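Local coordinates for lipoprotein LpqN (Mycobacterium tuberculosis, PDB 6E5F) that supports cell envelope biogenesis and may connect MmpL transporters with periplasmic proteins, and that also serves as a virulence factor needed for survival inside host cells, at residues Pro74-Gly78 with Glu98-Tyr104; Pro90-Leu96 with Gly106-Gln111; Pro134-Leu138 with Thr187-Pro191; Thr161-Phe165 with Thr224-Pro228. All blocks are in the same frame, centred on the assembly; numbering follows the deposited sequence. Where two conformers were deposited one is given.

Contact 1 of 4, residues Pro74-Gly78 with Glu98-Tyr104; sequences PVHHG and ESSRAPY
H77 lies flat on Y104, and its ring also bonds E98. The two rings form a face-to-face stack with centroids 3.8 Å apart and planes at 16°. H77 CE1 sits over the centre of the Y104 ring, so this is the tight part of the contact. The stack is closed on the side of Y104, which is buried, while H77 itself is exposed. V75 O meets the rim of the Y104 ring, 3.5 Å from Y104 CD1.

E98 fixes the rotation of the imidazole. Its OE2 takes two hydrogen bonds from one residue. H77 N donates on the syn side of the carboxylate, 2.7 Å from E98 OE2. H77 ND1 donates on the anti side, also 2.7 Å from E98 OE2, and the oxygen lies close to the ring plane. This is a His-carboxylate hydrogen bond between two loops, one after strand 70-74 and one joining strands 93-96 and 106-109. The E98 chain is extended beyond CG (chi2 -168°) and carries the carboxylate across to the histidines.

H76 is held more loosely. Its ND1 makes only a weak bond to P103 O, 3.5 Å away, at the edge of the imidazole. E98 OE1 is 3.1 Å from H76 ND1. Beneath the loops lies strand 120-130, where both V75 and Y104 pack on L125. H76 N is held by D79 OD2.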
loop_
_atom_site.group_PDB
_atom_site.type_symbol
_atom_site.label_atom_id
_atom_site.label_comp_id
_atom_site.label_asym_id
_atom_site.label_seq_id
_atom_site.Cartn_x
_atom_site.Cartn_y
_atom_site.Cartn_z
ATOM N N PRO A 74 -12.660 -7.950 0.972
ATOM C CA PRO A 74 -11.697 -7.686 -0.102
ATOM C C PRO A 74 -12.416 -7.192 -1.345
ATOM O O PRO A 74 -13.551 -7.578 -1.625
ATOM C CB PRO A 74 -11.053 -9.055 -0.345
ATOM C CG PRO A 74 -12.091 -10.026 0.059
ATOM C CD PRO A 74 -12.828 -9.398 1.208
ATOM N N VAL A 75 -11.746 -6.323 -2.093
ATOM C CA VAL A 75 -12.296 -5.736 -3.309
ATOM C C VAL A 75 -11.400 -6.118 -4.476
ATOM O O VAL A 75 -10.171 -6.135 -4.345
ATOM C CB VAL A 75 -12.392 -4.201 -3.189
ATOM C CG1 VAL A 75 -13.017 -3.609 -4.435
ATOM C CG2 VAL A 75 -13.171 -3.813 -1.944
ATOM N N HIS A 76 -12.013 -6.419 -5.617
ATOM C CA HIS A 76 -11.278 -6.775 -6.820
ATOM C C HIS A 76 -11.729 -5.890 -7.968
ATOM O O HIS A 76 -12.810 -5.294 -7.935
ATOM C CB HIS A 76 -11.456 -8.260 -7.138
ATOM C CG HIS A 76 -11.030 -9.155 -6.017
ATOM N ND1 HIS A 76 -9.706 -9.370 -5.702
ATOM C CD2 HIS A 76 -11.753 -9.856 -5.114
ATOM C CE1 HIS A 76 -9.632 -10.186 -4.666
ATOM N NE2 HIS A 76 -10.859 -10.495 -4.290
ATOM N N HIS A 77 -10.868 -5.778 -8.977
ATOM C CA HIS A 77 -11.179 -4.959 -10.140
ATOM C C HIS A 77 -12.520 -5.369 -10.728
ATOM O O HIS A 77 -12.787 -6.554 -10.922
ATOM C CB HIS A 77 -10.079 -5.111 -11.191
ATOM C CG HIS A 77 -8.834 -4.347 -10.870
ATOM N ND1 HIS A 77 -7.869 -4.822 -10.005
ATOM C CD2 HIS A 77 -8.399 -3.135 -11.289
ATOM C CE1 HIS A 77 -6.894 -3.937 -9.909
ATOM N NE2 HIS A 77 -7.191 -2.902 -10.675
ATOM N N GLY A 78 -13.369 -4.376 -10.983
ATOM C CA GLY A 78 -14.667 -4.610 -11.583
ATOM C C GLY A 78 -15.784 -4.925 -10.615
ATOM O O GLY A 78 -16.919 -5.148 -11.062
ATOM N N GLU A 98 -4.180 -9.809 -10.564
ATOM C CA GLU A 98 -4.657 -10.119 -9.225
ATOM C C GLU A 98 -4.372 -11.581 -8.905
ATOM O O GLU A 98 -4.673 -12.475 -9.695
ATOM C CB GLU A 98 -6.159 -9.885 -9.137
ATOM C CG GLU A 98 -6.572 -8.440 -9.213
ATOM C CD GLU A 98 -8.021 -8.250 -8.824
ATOM O OE1 GLU A 98 -8.719 -9.265 -8.618
ATOM O OE2 GLU A 98 -8.464 -7.088 -8.721
ATOM N N SER A 99 -3.792 -11.821 -7.736
ATOM C CA SER A 99 -3.452 -13.172 -7.317
ATOM C C SER A 99 -3.365 -13.186 -5.801
ATOM O O SER A 99 -3.517 -12.153 -5.142
ATOM C CB SER A 99 -2.132 -13.617 -7.947
ATOM O OG SER A 99 -1.064 -12.830 -7.447
ATOM N N SER A 100 -3.095 -14.367 -5.245
ATOM C CA SER A 100 -2.945 -14.486 -3.799
ATOM C C SER A 100 -1.870 -13.541 -3.277
ATOM O O SER A 100 -2.022 -12.946 -2.204
ATOM C CB SER A 100 -2.593 -15.927 -3.429
ATOM O OG SER A 100 -3.665 -16.806 -3.715
ATOM N N ARG A 101 -0.781 -13.387 -4.025
ATOM C CA ARG A 101 0.331 -12.545 -3.593
ATOM C C ARG A 101 0.196 -11.087 -4.015
ATOM O O ARG A 101 0.943 -10.243 -3.507
ATOM C CB ARG A 101 1.656 -13.113 -4.111
ATOM C CG ARG A 101 2.008 -14.457 -3.502
ATOM C CD ARG A 101 3.506 -14.699 -3.490
ATOM N NE ARG A 101 3.855 -15.809 -2.608
ATOM C CZ ARG A 101 3.822 -17.091 -2.960
ATOM N NH1 ARG A 101 3.456 -17.446 -4.185
ATOM N NH2 ARG A 101 4.156 -18.023 -2.079
ATOM N N ALA A 102 -0.721 -10.768 -4.927
ATOM C CA ALA A 102 -0.991 -9.386 -5.335
ATOM C C ALA A 102 -2.503 -9.226 -5.402
ATOM O O ALA A 102 -3.105 -9.260 -6.482
ATOM C CB ALA A 102 -0.348 -9.072 -6.688
ATOM N N PRO A 103 -3.159 -9.048 -4.247
ATOM C CA PRO A 103 -4.631 -9.128 -4.215
ATOM C C PRO A 103 -5.331 -8.175 -5.165
ATOM O O PRO A 103 -6.336 -8.561 -5.782
ATOM C CB PRO A 103 -4.955 -8.837 -2.742
ATOM C CG PRO A 103 -3.735 -9.259 -2.003
ATOM C CD PRO A 103 -2.587 -8.912 -2.899
ATOM N N TYR A 104 -4.849 -6.945 -5.302
ATOM C CA TYR A 104 -5.404 -5.977 -6.240
ATOM C C TYR A 104 -4.448 -5.712 -7.396
ATOM O O TYR A 104 -4.421 -4.613 -7.955
ATOM C CB TYR A 104 -5.781 -4.687 -5.517
ATOM C CG TYR A 104 -6.785 -3.814 -6.227
ATOM C CD1 TYR A 104 -8.119 -4.202 -6.352
ATOM C CD2 TYR A 104 -6.416 -2.585 -6.751
ATOM C CE1 TYR A 104 -9.042 -3.391 -6.984
ATOM C CE2 TYR A 104 -7.336 -1.765 -7.384
ATOM C CZ TYR A 104 -8.646 -2.177 -7.502
ATOM O OH TYR A 104 -9.567 -1.366 -8.133
#

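Contact 2 of 4, residues Pro90-Leu96 with Gly106-Gln111; sequences PDDWRLL and GIVYTQ
The W93 indole is sandwiched between I107 and Y109. I107 CD1 lies over one face, 3.4 Å above the plane and toward the rim. Y109 CD1 covers the opposite face, and Y109 CB makes a CH-pi contact 4.0 Å from the centroid of the W93 six-membered ring. The Y109 ring is itself oblique to the indole, at 58°, and has W93 CD1 at its edge.

These residues belong to a beta hairpin of strands 93-96 and 106-109. W93 with Y109 and L95 with I107 are non-hydrogen-bonded pairs. R94 with V108 and L96 with G106 are hydrogen-bonded pairs, and each is joined by two backbone bonds. The W93 face of the hairpin meets helix 210-223, where W93 packs on T212 and A216, and P90 on V219. The I107 side chain is about 8 Å from the bound lauryl trehaloside.

On the other face, the R94 chain runs alongside V108, pointing the same way. V108 CG1 stands between its backbone N and carbonyl carbon (chi1 59°). This branch lies 3.3 Å from R94 CG and over one face of the guanidinium. It also touches L96 CD2.

A type II turn from P90 ends at W93 and leads into the strand. The carbonyl of D92 in this turn accepts two bonds from T110. T110 N donates nearly along the C=O axis, 2.9 Å from D92 O. The T110 hydroxyl comes from above the carbonyl plane, with OG1 2.5 Å from D92 O.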
loop_
_atom_site.group_PDB
_atom_site.type_symbol
_atom_site.label_atom_id
_atom_site.label_comp_id
_atom_site.label_asym_id
_atom_site.label_seq_id
_atom_site.Cartn_x
_atom_site.Cartn_y
_atom_site.Cartn_z
ATOM N N PRO A 90 5.001 1.885 -14.645
ATOM C CA PRO A 90 6.192 2.627 -15.066
ATOM C C PRO A 90 7.015 1.838 -16.072
ATOM O O PRO A 90 6.904 0.616 -16.193
ATOM C CB PRO A 90 6.968 2.834 -13.757
ATOM C CG PRO A 90 5.947 2.686 -12.675
ATOM C CD PRO A 90 4.967 1.675 -13.187
ATOM N N ASP A 91 7.850 2.564 -16.810
ATOM C CA ASP A 91 8.726 1.925 -17.781
ATOM C C ASP A 91 9.663 0.951 -17.079
ATOM O O ASP A 91 10.135 1.206 -15.968
ATOM C CB ASP A 91 9.535 2.983 -18.528
ATOM C CG ASP A 91 8.676 3.829 -19.448
ATOM O OD1 ASP A 91 7.670 3.304 -19.970
ATOM O OD2 ASP A 91 9.007 5.016 -19.649
ATOM N N ASP A 92 9.918 -0.180 -17.736
ATOM C CA ASP A 92 10.738 -1.279 -17.232
ATOM C C ASP A 92 10.047 -2.083 -16.136
ATOM O O ASP A 92 10.656 -3.014 -15.594
ATOM C CB ASP A 92 12.131 -0.833 -16.764
ATOM C CG ASP A 92 12.975 -0.275 -17.895
ATOM O OD1 ASP A 92 12.739 -0.661 -19.060
ATOM O OD2 ASP A 92 13.874 0.546 -17.620
ATOM N N TRP A 93 8.807 -1.757 -15.785
ATOM C CA TRP A 93 7.999 -2.571 -14.892
ATOM C C TRP A 93 6.922 -3.280 -15.702
ATOM O O TRP A 93 6.527 -2.816 -16.775
ATOM C CB TRP A 93 7.327 -1.710 -13.819
ATOM C CG TRP A 93 8.282 -1.098 -12.838
ATOM C CD1 TRP A 93 9.196 -0.115 -13.085
ATOM C CD2 TRP A 93 8.412 -1.424 -11.447
ATOM N NE1 TRP A 93 9.887 0.188 -11.940
ATOM C CE2 TRP A 93 9.426 -0.600 -10.919
ATOM C CE3 TRP A 93 7.771 -2.330 -10.600
ATOM C CZ2 TRP A 93 9.810 -0.658 -9.585
ATOM C CZ3 TRP A 93 8.155 -2.387 -9.276
ATOM C CH2 TRP A 93 9.167 -1.555 -8.779
ATOM N N ARG A 94 6.459 -4.414 -15.189
ATOM C CA ARG A 94 5.386 -5.161 -15.829
ATOM C C ARG A 94 4.222 -5.326 -14.862
ATOM O O ARG A 94 4.405 -5.405 -13.645
ATOM C CB ARG A 94 5.863 -6.531 -16.351
ATOM C CG ARG A 94 5.919 -7.661 -15.323
ATOM C CD ARG A 94 5.875 -9.029 -16.009
ATOM N NE ARG A 94 5.406 -10.082 -15.108
ATOM C CZ ARG A 94 6.194 -10.923 -14.441
ATOM N NH1 ARG A 94 7.514 -10.858 -14.561
ATOM N NH2 ARG A 94 5.654 -11.839 -13.650
ATOM N N LEU A 95 3.021 -5.388 -15.427
ATOM C CA LEU A 95 1.807 -5.494 -14.633
ATOM C C LEU A 95 1.669 -6.896 -14.052
ATOM O O LEU A 95 1.899 -7.898 -14.736
ATOM C CB LEU A 95 0.601 -5.193 -15.525
ATOM C CG LEU A 95 -0.761 -4.978 -14.869
ATOM C CD1 LEU A 95 -0.691 -3.906 -13.798
ATOM C CD2 LEU A 95 -1.784 -4.601 -15.931
ATOM N N LEU A 96 1.289 -6.961 -12.769
ATOM C CA LEU A 96 0.987 -8.227 -12.116
ATOM C C LEU A 96 -0.519 -8.391 -12.029
ATOM O O LEU A 96 -1.201 -7.481 -11.540
ATOM C CB LEU A 96 1.569 -8.242 -10.705
ATOM C CG LEU A 96 3.093 -8.281 -10.561
ATOM C CD1 LEU A 96 3.475 -8.246 -9.090
ATOM C CD2 LEU A 96 3.673 -9.508 -11.236
ATOM N N GLY A 106 -0.523 -5.482 -9.131
ATOM C CA GLY A 106 0.705 -4.817 -8.750
ATOM C C GLY A 106 1.613 -4.661 -9.951
ATOM O O GLY A 106 1.196 -4.825 -11.098
ATOM N N ILE A 107 2.867 -4.324 -9.656
ATOM C CA ILE A 107 3.895 -4.199 -10.676
ATOM C C ILE A 107 5.174 -4.820 -10.141
ATOM O O ILE A 107 5.444 -4.785 -8.934
ATOM C CB ILE A 107 4.128 -2.731 -11.095
ATOM C CG1 ILE A 107 4.404 -1.861 -9.866
ATOM C CG2 ILE A 107 2.931 -2.206 -11.870
ATOM C CD1 ILE A 107 4.791 -0.431 -10.198
ATOM N N VAL A 108 5.960 -5.390 -11.048
ATOM C CA VAL A 108 7.254 -5.973 -10.726
ATOM C C VAL A 108 8.282 -5.415 -11.700
ATOM O O VAL A 108 7.981 -5.194 -12.878
ATOM C CB VAL A 108 7.218 -7.514 -10.772
ATOM C CG1 VAL A 108 6.807 -8.009 -12.151
ATOM C CG2 VAL A 108 8.569 -8.090 -10.383
ATOM N N TYR A 109 9.492 -5.170 -11.203
ATOM C CA TYR A 109 10.564 -4.625 -12.025
ATOM C C TYR A 109 11.146 -5.723 -12.908
ATOM O O TYR A 109 11.433 -6.827 -12.433
ATOM C CB TYR A 109 11.647 -4.042 -11.117
ATOM C CG TYR A 109 12.711 -3.245 -11.836
ATOM C CD1 TYR A 109 12.377 -2.131 -12.592
ATOM C CD2 TYR A 109 14.052 -3.592 -11.737
ATOM C CE1 TYR A 109 13.345 -1.394 -13.245
ATOM C CE2 TYR A 109 15.028 -2.860 -12.383
ATOM C CZ TYR A 109 14.668 -1.760 -13.135
ATOM O OH TYR A 109 15.637 -1.027 -13.783
ATOM N N THR A 110 11.326 -5.418 -14.193
ATOM C CA THR A 110 11.713 -6.416 -15.183
ATOM C C THR A 110 13.221 -6.569 -15.341
ATOM O O THR A 110 13.659 -7.377 -16.166
ATOM C CB THR A 110 11.099 -6.076 -16.550
ATOM O OG1 THR A 110 11.651 -4.843 -17.033
ATOM C CG2 THR A 110 9.590 -5.952 -16.445
ATOM N N GLN A 111 14.023 -5.820 -14.589
ATOM C CA GLN A 111 15.482 -5.924 -14.647
ATOM C C GLN A 111 16.053 -6.044 -13.239
ATOM O O GLN A 111 16.909 -5.255 -12.828
ATOM C CB GLN A 111 16.071 -4.724 -15.385
ATOM C CG GLN A 111 15.832 -4.765 -16.886
ATOM C CD GLN A 111 15.892 -3.395 -17.530
ATOM O OE1 GLN A 111 16.166 -2.394 -16.867
ATOM N NE2 GLN A 111 15.629 -3.343 -18.830
#

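Contact 3 of 4, residues Pro134-Leu138 with Thr187-Pro191; sequences PAKVL and TVVIP
V189 turns both of its methyls to the helix: CG1 is anti to the backbone N (chi1 177°), and CG2 is anti to the carbonyl carbon. The two branches meet different parts of helix 134-138. V137 has the same rotamer (chi1 176°), which brings its CG1 against V189 CG2. In the conformer given, L138 has CG anti to its carbonyl carbon, and from there its branch also reaches V189 CG2.

CG1 of V189 presses on the first turn of the helix. It is 3.3 Å from P134 CB, tighter than usual van der Waals contact. CG2 fits between V137 and L138, 3.6 Å from V137 CG1 and 3.7 Å from L138 CG. One valine thus takes most of the strand side of the contact. V137 and L138 both cross V189 obliquely.

The two ends are looser. P134 CB is 4.2 Å from P191 CG. At the other end, V137 CG1 lies 4.3 Å from T187 CG2. The T187 hydroxyl is not part of this apolar layer; it bonds Q200 NE2 on the adjoining strand.

The segment axes are nearly antiparallel, at 175°, and 8.6 Å apart at their closest. V137 also packs on I61 of helix 61-66 and on V198 of strand 195-206. The arrangement is that of a short helix lying along one face of an antiparallel sheet in an alpha+beta protein, here of the Mog1p/PsbP clan.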
loop_
_atom_site.group_PDB
_atom_site.type_symbol
_atom_site.label_atom_id
_atom_site.label_comp_id
_atom_site.label_asym_id
_atom_site.label_seq_id
_atom_site.Cartn_x
_atom_site.Cartn_y
_atom_site.Cartn_z
ATOM N N PRO A 134 -12.906 7.513 8.489
ATOM C CA PRO A 134 -11.771 7.508 7.557
ATOM C C PRO A 134 -10.522 8.142 8.131
ATOM O O PRO A 134 -9.408 7.728 7.785
ATOM C CB PRO A 134 -12.301 8.277 6.335
ATOM C CG PRO A 134 -13.496 9.029 6.831
ATOM C CD PRO A 134 -14.086 8.202 7.930
ATOM N N ALA A 135 -10.672 9.128 9.020
ATOM C CA ALA A 135 -9.498 9.763 9.602
ATOM C C ALA A 135 -8.723 8.806 10.497
ATOM O O ALA A 135 -7.498 8.912 10.597
ATOM C CB ALA A 135 -9.902 11.009 10.389
ATOM N N LYS A 136 -9.409 7.869 11.157
ATOM C CA LYS A 136 -8.698 6.928 12.016
ATOM C C LYS A 136 -7.906 5.917 11.198
ATOM O O LYS A 136 -6.868 5.431 11.655
ATOM C CB LYS A 136 -9.664 6.222 12.969
ATOM C CG LYS A 136 -10.367 7.154 13.963
ATOM C CD LYS A 136 -9.403 7.878 14.911
ATOM C CE LYS A 136 -9.019 7.024 16.107
ATOM N NZ LYS A 136 -8.249 7.805 17.121
ATOM N N VAL A 137 -8.368 5.584 9.993
ATOM C CA VAL A 137 -7.586 4.705 9.128
ATOM C C VAL A 137 -6.230 5.329 8.851
ATOM O O VAL A 137 -5.191 4.669 8.945
ATOM C CB VAL A 137 -8.351 4.397 7.829
ATOM C CG1 VAL A 137 -7.494 3.556 6.885
ATOM C CG2 VAL A 137 -9.655 3.685 8.136
ATOM N N LEU A 138 -6.223 6.610 8.495
ATOM C CA LEU A 138 -4.969 7.325 8.260
ATOM C C LEU A 138 -4.136 7.392 9.532
ATOM O O LEU A 138 -2.912 7.226 9.501
ATOM C CB LEU A 138 -5.273 8.742 7.763
ATOM C CG LEU A 138 -5.987 8.870 6.414
ATOM C CD1 LEU A 138 -6.598 10.249 6.254
ATOM C CD2 LEU A 138 -5.018 8.594 5.277
ATOM N N THR A 187 -1.112 4.363 2.098
ATOM C CA THR A 187 -2.500 4.034 2.394
ATOM C C THR A 187 -3.360 5.204 1.935
ATOM O O THR A 187 -3.096 6.347 2.298
ATOM C CB THR A 187 -2.676 3.802 3.893
ATOM O OG1 THR A 187 -1.887 2.682 4.309
ATOM C CG2 THR A 187 -4.140 3.530 4.232
ATOM N N VAL A 188 -4.372 4.917 1.127
ATOM C CA VAL A 188 -5.279 5.931 0.597
ATOM C C VAL A 188 -6.681 5.600 1.087
ATOM O O VAL A 188 -7.126 4.458 0.958
ATOM C CB VAL A 188 -5.257 5.961 -0.940
ATOM C CG1 VAL A 188 -6.065 7.146 -1.462
ATOM C CG2 VAL A 188 -3.828 5.989 -1.471
ATOM N N VAL A 189 -7.352 6.586 1.664
ATOM C CA VAL A 189 -8.713 6.412 2.167
ATOM C C VAL A 189 -9.683 7.025 1.172
ATOM O O VAL A 189 -9.553 8.196 0.796
ATOM C CB VAL A 189 -8.863 7.012 3.571
ATOM C CG1 VAL A 189 -10.282 6.892 4.062
ATOM C CG2 VAL A 189 -7.931 6.301 4.528
ATOM N N ILE A 190 -10.652 6.228 0.744
ATOM C CA ILE A 190 -11.554 6.599 -0.343
ATOM C C ILE A 190 -12.985 6.420 0.155
ATOM O O ILE A 190 -13.586 5.355 -0.053
ATOM C CB ILE A 190 -11.277 5.760 -1.600
ATOM C CG1 ILE A 190 -9.796 5.839 -2.005
ATOM C CG2 ILE A 190 -12.188 6.208 -2.754
ATOM C CD1 ILE A 190 -9.364 4.715 -2.933
ATOM N N PRO A 191 -13.566 7.412 0.829
ATOM C CA PRO A 191 -14.972 7.286 1.242
ATOM C C PRO A 191 -15.877 7.342 0.022
ATOM O O PRO A 191 -15.767 8.250 -0.805
ATOM C CB PRO A 191 -15.189 8.499 2.158
ATOM C CG PRO A 191 -13.811 9.013 2.480
ATOM C CD PRO A 191 -12.981 8.682 1.292
#

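Contact 4 of 4, residues Thr161-Phe165 with Thr224-Pro228; sequences TLGGF and TTITP
I226 reaches between F165 and the carbonyl of L162, and it has the most surface buried here. Its CG1 is anti to the carbonyl carbon (chi1 -60°), and the chain ends with CD1 3.6 Å from L162 O. The other branch, CG2, meets F165 CE2 at 3.6 Å, oblique to the ring. F165 also receives P228 at its edge, where P228 CD is 3.9 Å from F165 CZ.

L162 packs against T224 with both methyls. L162 CD1 lies 3.6 Å from T224 CG2, and CD2 reaches T224 CB. The T224 hydroxyl bonds I220 O in the preceding helix.

A type I' turn from L162 to F165 forms the tip of a hairpin. Two waters join its G163 to the other backbone. One accepts from I226 N and donates to G163 O, 2.8 Å away. The second accepts from G163 N and donates to T224 O.

The turn links strands 152-162 and 165-176. T224 follows helix 210-223, and strand 225-227 pairs with strand 84-86. L162 and F165 both lie on V188 of strand 179-192. I226 packs on I190 of the same strand, so the C-terminal strand covers this part of the large sheet.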
loop_
_atom_site.group_PDB
_atom_site.type_symbol
_atom_site.label_atom_id
_atom_site.label_comp_id
_atom_site.label_asym_id
_atom_site.label_seq_id
_atom_site.Cartn_x
_atom_site.Cartn_y
_atom_site.Cartn_z
ATOM N N THR A 161 -1.422 12.685 -0.793
ATOM C CA THR A 161 -2.660 12.532 -1.538
ATOM C C THR A 161 -2.402 11.613 -2.722
ATOM O O THR A 161 -1.267 11.454 -3.178
ATOM C CB THR A 161 -3.207 13.879 -2.032
ATOM O OG1 THR A 161 -2.278 14.468 -2.948
ATOM C CG2 THR A 161 -3.445 14.831 -0.862
ATOM N N LEU A 162 -3.475 10.994 -3.209
ATOM C CA LEU A 162 -3.421 10.171 -4.410
ATOM C C LEU A 162 -4.771 10.301 -5.099
ATOM O O LEU A 162 -5.805 10.078 -4.467
ATOM C CB LEU A 162 -3.162 8.702 -4.051
ATOM C CG LEU A 162 -2.097 7.880 -4.791
ATOM C CD1 LEU A 162 -2.654 6.522 -5.189
ATOM C CD2 LEU A 162 -1.478 8.578 -5.991
ATOM N N GLY A 163 -4.759 10.668 -6.379
ATOM C CA GLY A 163 -5.993 10.807 -7.129
ATOM C C GLY A 163 -7.020 11.720 -6.488
ATOM O O GLY A 163 -8.221 11.540 -6.704
ATOM N N GLY A 164 -6.568 12.692 -5.696
ATOM C CA GLY A 164 -7.459 13.624 -5.038
ATOM C C GLY A 164 -7.938 13.206 -3.664
ATOM O O GLY A 164 -8.669 13.974 -3.023
ATOM N N PHE A 165 -7.554 12.022 -3.188
ATOM C CA PHE A 165 -7.974 11.505 -1.895
ATOM C C PHE A 165 -6.821 11.571 -0.900
ATOM O O PHE A 165 -5.647 11.569 -1.281
ATOM C CB PHE A 165 -8.482 10.064 -2.027
ATOM C CG PHE A 165 -9.811 9.966 -2.720
ATOM C CD1 PHE A 165 -10.987 10.057 -1.996
ATOM C CD2 PHE A 165 -9.884 9.794 -4.090
ATOM C CE1 PHE A 165 -12.213 9.974 -2.629
ATOM C CE2 PHE A 165 -11.107 9.709 -4.725
ATOM C CZ PHE A 165 -12.270 9.801 -3.992
ATOM N N THR A 224 -1.660 8.422 -11.049
ATOM C CA THR A 224 -2.781 7.625 -10.569
ATOM C C THR A 224 -4.048 8.467 -10.528
ATOM O O THR A 224 -4.045 9.596 -10.030
ATOM C CB THR A 224 -2.489 7.071 -9.175
ATOM O OG1 THR A 224 -1.386 6.163 -9.241
ATOM C CG2 THR A 224 -3.702 6.332 -8.629
ATOM N N THR A 225 -5.136 7.911 -11.050
ATOM C CA THR A 225 -6.456 8.508 -10.928
ATOM C C THR A 225 -7.340 7.563 -10.127
ATOM O O THR A 225 -7.219 6.338 -10.236
ATOM C CB THR A 225 -7.083 8.757 -12.303
ATOM O OG1 THR A 225 -7.425 7.505 -12.912
ATOM C CG2 THR A 225 -6.121 9.514 -13.207
ATOM N N ILE A 226 -8.215 8.139 -9.309
ATOM C CA ILE A 226 -9.162 7.386 -8.502
ATOM C C ILE A 226 -10.518 8.035 -8.697
ATOM O O ILE A 226 -10.690 9.221 -8.388
ATOM C CB ILE A 226 -8.786 7.385 -7.010
ATOM C CG1 ILE A 226 -7.412 6.748 -6.815
ATOM C CG2 ILE A 226 -9.843 6.644 -6.196
ATOM C CD1 ILE A 226 -6.901 6.817 -5.390
ATOM N N THR A 227 -11.475 7.270 -9.194
ATOM C CA THR A 227 -12.824 7.774 -9.440
ATOM C C THR A 227 -13.811 6.924 -8.656
ATOM O O THR A 227 -13.985 5.733 -8.978
ATOM C CB THR A 227 -13.130 7.707 -10.935
ATOM O OG1 THR A 227 -12.054 8.305 -11.669
ATOM C CG2 THR A 227 -14.428 8.439 -11.260
ATOM N N PRO A 228 -14.473 7.464 -7.624
ATOM C CA PRO A 228 -15.399 6.651 -6.830
ATOM C C PRO A 228 -16.665 6.284 -7.596
ATOM O O PRO A 228 -17.106 5.142 -7.477
ATOM C CB PRO A 228 -15.734 7.566 -5.646
ATOM C CG PRO A 228 -15.567 8.934 -6.178
ATOM C CD PRO A 228 -14.424 8.860 -7.144
HETATM O O HOH W 1 -8.324 11.149 -9.480
HETATM O O HOH W 2 -2.530 10.967 -8.168
#

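Contacts 1 and 2 come first along the chain with alternating segments; the loop of contact 1 closes the hairpin of contact 2, their centres about 17 Å apart. Contacts 3 and 4 come later, and their own segments alternate. They touch, centres about 12 Å apart: F165 and I226 both meet I190. So helix 134-140 and the C-terminal strand cover opposite faces of strand 179-192. Contacts 2, 3 and 4 reach the large antiparallel sheet, contacts 2 and 3 with centres about 27 Å apart across the chain centre. Helix 210-223 packs on contact 2 and leads into contact 4. The contacts thus seem to lie around the sheet and helix that form the lipid pocket (T182, A203, M214, A217).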